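Polyketide synthase PksR (Bacillus subtilis, PDB 4U3V) takes part in the assembly of the antibiotic polyketide bacillaene, and the piece crystallised is its enoyl-isomerase domain, a double hotdog. Local coordinates at residues Gly76-Leu81 / Asn234-Thr239. Residues are numbered along the deposited sequence; the frame is centred on the assembly and turned at random.
Sequences GRISKL and NDIQFT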
ATOM      1  N   GLY A  76      -0.722 -10.748  12.113  1.00 34.14           N
ATOM      2  CA  GLY A  76      -2.146 -10.662  11.898  1.00 27.10           C
ATOM      3  C   GLY A  76      -2.501 -10.631  10.422  1.00 30.46           C
ATOM      4  O   GLY A  76      -1.608 -10.776   9.553  1.00 31.51           O
ATOM      5  N   ARG A  77      -3.786 -10.409  10.155  1.00 31.93           N
ATOM      6  CA  ARG A  77      -4.330 -10.286   8.807  1.00 37.84           C
ATOM      7  C   ARG A  77      -5.231  -9.072   8.715  1.00 37.84           C
ATOM      8  O   ARG A  77      -6.048  -8.823   9.605  1.00 35.66           O
ATOM      9  CB  ARG A  77      -5.185 -11.505   8.434  1.00 43.17           C
ATOM     10  CG  ARG A  77      -4.519 -12.844   8.686  1.00 50.51           C
ATOM     11  CD  ARG A  77      -3.623 -13.256   7.531  1.00 60.26           C
ATOM     12  NE  ARG A  77      -2.874 -14.469   7.862  1.00 63.12           N
ATOM     13  CZ  ARG A  77      -3.407 -15.686   7.909  1.00 66.46           C
ATOM     14  NH1 ARG A  77      -4.687 -15.856   7.601  1.00 65.33           N
ATOM     15  NH2 ARG A  77      -2.662 -16.734   8.255  1.00 65.68           N
ATOM     16  N   ILE A  78      -5.164  -8.375   7.578  1.00 31.66           N
ATOM     17  CA  ILE A  78      -6.265  -7.526   7.143  1.00 32.27           C
ATOM     18  C   ILE A  78      -6.990  -8.235   6.003  1.00 33.37           C
ATOM     19  O   ILE A  78      -6.343  -8.847   5.175  1.00 35.51           O
ATOM     20  CB  ILE A  78      -5.725  -6.186   6.568  1.00 29.46           C
ATOM     21  CG1 ILE A  78      -4.715  -5.530   7.522  1.00 36.77           C
ATOM     22  CG2 ILE A  78      -6.869  -5.279   6.146  1.00 29.14           C
ATOM     23  CD1 ILE A  78      -5.273  -5.247   8.904  1.00 31.17           C
ATOM     24  N   SER A  79      -8.315  -8.126   5.942  1.00 33.47           N
ATOM     25  CA  SER A  79      -9.084  -8.721   4.829  1.00 37.96           C
ATOM     26  C   SER A  79     -10.053  -7.724   4.250  1.00 32.33           C
ATOM     27  O   SER A  79     -10.605  -6.888   4.978  1.00 29.84           O
ATOM     28  CB  SER A  79      -9.872  -9.952   5.316  1.00 40.10           C
ATOM     29  OG  SER A  79      -9.054 -10.800   6.103  1.00 53.13           O
ATOM     30  N   LYS A  80     -10.324  -7.849   2.946  1.00 27.96           N
ATOM     31  CA  LYS A  80     -11.407  -7.149   2.275  1.00 25.91           C
ATOM     32  C   LYS A  80     -11.317  -5.629   2.449  1.00 30.53           C
ATOM     33  O   LYS A  80     -12.314  -4.940   2.694  1.00 30.53           O
ATOM     34  CB  LYS A  80     -12.787  -7.670   2.696  1.00 32.73           C
ATOM     35  CG  LYS A  80     -12.850  -9.185   2.674  1.00 40.12           C
ATOM     36  CD  LYS A  80     -14.280  -9.689   2.651  1.00 54.34           C
ATOM     37  CE  LYS A  80     -14.292 -11.203   2.458  1.00 59.08           C
ATOM     38  NZ  LYS A  80     -15.634 -11.776   2.777  1.00 70.50           N
ATOM     39  N   LEU A  81     -10.097  -5.123   2.327  1.00 27.08           N
ATOM     40  CA  LEU A  81      -9.865  -3.669   2.452  1.00 27.83           C
ATOM     41  C   LEU A  81     -10.289  -2.995   1.149  1.00 30.47           C
ATOM     42  O   LEU A  81      -9.812  -3.328   0.035  1.00 31.70           O
ATOM     43  CB  LEU A  81      -8.380  -3.432   2.726  1.00 25.76           C
ATOM     44  CG  LEU A  81      -7.937  -1.982   2.877  1.00 28.30           C
ATOM     45  CD1 LEU A  81      -8.609  -1.372   4.115  1.00 31.86           C
ATOM     46  CD2 LEU A  81      -6.395  -1.937   2.958  1.00 31.19           C
ATOM     47  N   ASN A 234      -7.435  -7.452  -1.141  1.00 29.36           N
ATOM     48  CA  ASN A 234      -8.234  -8.563  -0.582  1.00 28.83           C
ATOM     49  C   ASN A 234      -7.700  -9.186   0.718  1.00 30.16           C
ATOM     50  O   ASN A 234      -8.488  -9.582   1.605  1.00 31.00           O
ATOM     51  CB  ASN A 234      -8.430  -9.665  -1.639  1.00 33.43           C
ATOM     52  CG  ASN A 234      -9.356  -9.244  -2.771  1.00 47.94           C
ATOM     53  OD1 ASN A 234     -10.119  -8.289  -2.648  1.00 55.64           O
ATOM     54  ND2 ASN A 234      -9.308  -9.985  -3.877  1.00 49.79           N
ATOM     55  N   ASP A 235      -6.377  -9.228   0.855  1.00 30.21           N
ATOM     56  CA  ASP A 235      -5.731  -9.795   2.038  1.00 32.07           C
ATOM     57  C   ASP A 235      -4.338  -9.223   2.249  1.00 28.48           C
ATOM     58  O   ASP A 235      -3.517  -9.150   1.320  1.00 29.16           O
ATOM     59  CB  ASP A 235      -5.693 -11.327   1.957  1.00 33.82           C
ATOM     60  CG  ASP A 235      -5.413 -11.984   3.310  1.00 54.06           C
ATOM     61  OD1 ASP A 235      -6.260 -11.880   4.231  1.00 61.48           O
ATOM     62  OD2 ASP A 235      -4.344 -12.616   3.453  1.00 69.91           O
ATOM     63  N   ILE A 236      -3.999  -8.925   3.504  1.00 29.18           N
ATOM     64  CA  ILE A 236      -2.630  -8.637   3.845  1.00 28.99           C
ATOM     65  C   ILE A 236      -2.252  -9.528   5.005  1.00 31.90           C
ATOM     66  O   ILE A 236      -3.024  -9.633   5.952  1.00 35.45           O
ATOM     67  CB  ILE A 236      -2.465  -7.164   4.309  1.00 27.82           C
ATOM     68  CG1 ILE A 236      -3.201  -6.228   3.335  1.00 27.37           C
ATOM     69  CG2 ILE A 236      -0.979  -6.846   4.519  1.00 30.80           C
ATOM     70  CD1 ILE A 236      -3.079  -4.745   3.683  1.00 31.83           C
ATOM     71  N   GLN A 237      -1.105 -10.181   4.921  1.00 30.55           N
ATOM     72  CA  GLN A 237      -0.571 -10.931   6.074  1.00 28.60           C
ATOM     73  C   GLN A 237       0.704 -10.302   6.528  1.00 33.20           C
ATOM     74  O   GLN A 237       1.636 -10.171   5.754  1.00 30.05           O
ATOM     75  CB  GLN A 237      -0.263 -12.398   5.681  1.00 35.53           C
ATOM     76  CG  GLN A 237      -1.387 -13.112   4.949  1.00 39.72           C
ATOM     77  CD  GLN A 237      -1.028 -14.564   4.646  1.00 44.53           C
ATOM     78  OE1 GLN A 237       0.148 -14.912   4.525  1.00 44.38           O
ATOM     79  NE2 GLN A 237      -2.036 -15.392   4.457  1.00 44.43           N
ATOM     80  N   PHE A 238       0.781  -9.938   7.811  1.00 33.29           N
ATOM     81  CA  PHE A 238       1.867  -9.105   8.260  1.00 27.18           C
ATOM     82  C   PHE A 238       2.330  -9.504   9.674  1.00 28.14           C
ATOM     83  O   PHE A 238       1.602 -10.186  10.386  1.00 34.04           O
ATOM     84  CB  PHE A 238       1.391  -7.626   8.270  1.00 26.40           C
ATOM     85  CG  PHE A 238       0.157  -7.407   9.079  1.00 28.74           C
ATOM     86  CD1 PHE A 238       0.278  -7.137  10.446  1.00 33.01           C
ATOM     87  CD2 PHE A 238      -1.121  -7.572   8.537  1.00 27.02           C
ATOM     88  CE1 PHE A 238      -0.853  -7.017  11.221  1.00 28.18           C
ATOM     89  CE2 PHE A 238      -2.261  -7.392   9.307  1.00 30.28           C
ATOM     90  CZ  PHE A 238      -2.112  -7.181  10.682  1.00 31.68           C
ATOM     91  N   THR A 239       3.528  -9.054  10.030  1.00 31.00           N
ATOM     92  CA  THR A 239       4.074  -9.140  11.412  1.00 33.61           C
ATOM     93  C   THR A 239       4.431  -7.779  12.001  1.00 41.99           C
ATOM     94  O   THR A 239       4.397  -6.755  11.305  1.00 34.89           O
ATOM     95  CB  THR A 239       5.344 -10.002  11.473  1.00 36.30           C
ATOM     96  OG1 THR A 239       6.489  -9.233  11.077  1.00 37.51           O
ATOM     97  CG2 THR A 239       5.206 -11.213  10.557  1.00 42.53           C
TER
HETATM   98  O   HOH W   1     -10.569  -5.688  -1.388  1.00 36.36           O
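G76 pairs with F238 through two backbone hydrogen bonds, G76 N to F238 O (2.9 Å) and F238 N back to G76 O (3.1 Å). The F238 ring reaches across to lie over G76. Its CG sits between the backbone N and the carbonyl carbon (chi1 55°), which brings one face against the glycine. G76 CA makes a CH-pi contact 4.1 Å from the F238 ring centroid. G76 O lies 3.4 Å above the plane of the F238 ring, toward its rim.

R77 and Q237, a non-hydrogen-bonded pair, run side by side on the same face of the sheet. R77 bends at chi2 (-84°), and its CD packs 3.4 Å from Q237 CG. The guanidinium and amide planes stack 26° apart, with Q237 NE2 over the guanidinium rim. The polar ends are held separately: R77 NH2 by S134 O, Q237 OE1 by H277.

I78 pairs with I236 by two more backbone hydrogen bonds. The I78 and F238 side chains cross at about a right angle, I78 CG1 lying 3.6 Å from F238 CE2. Helix 56-69 covers this apolar face through A62 and I63.

S79 lies opposite D235. K80 N then donates a hydrogen bond to N234 O (2.9 Å), beside the classic bulge that N234 and D235 form against S279. A water donates to both L81 O and N234 OD1.

The two antiparallel strands, 75-83 and 230-239, belong to the predicted N-terminal and C-terminal hotdogs. Their pairing is the seam between the two halves of the double-hotdog fold of the polyketide synthase dehydratase family.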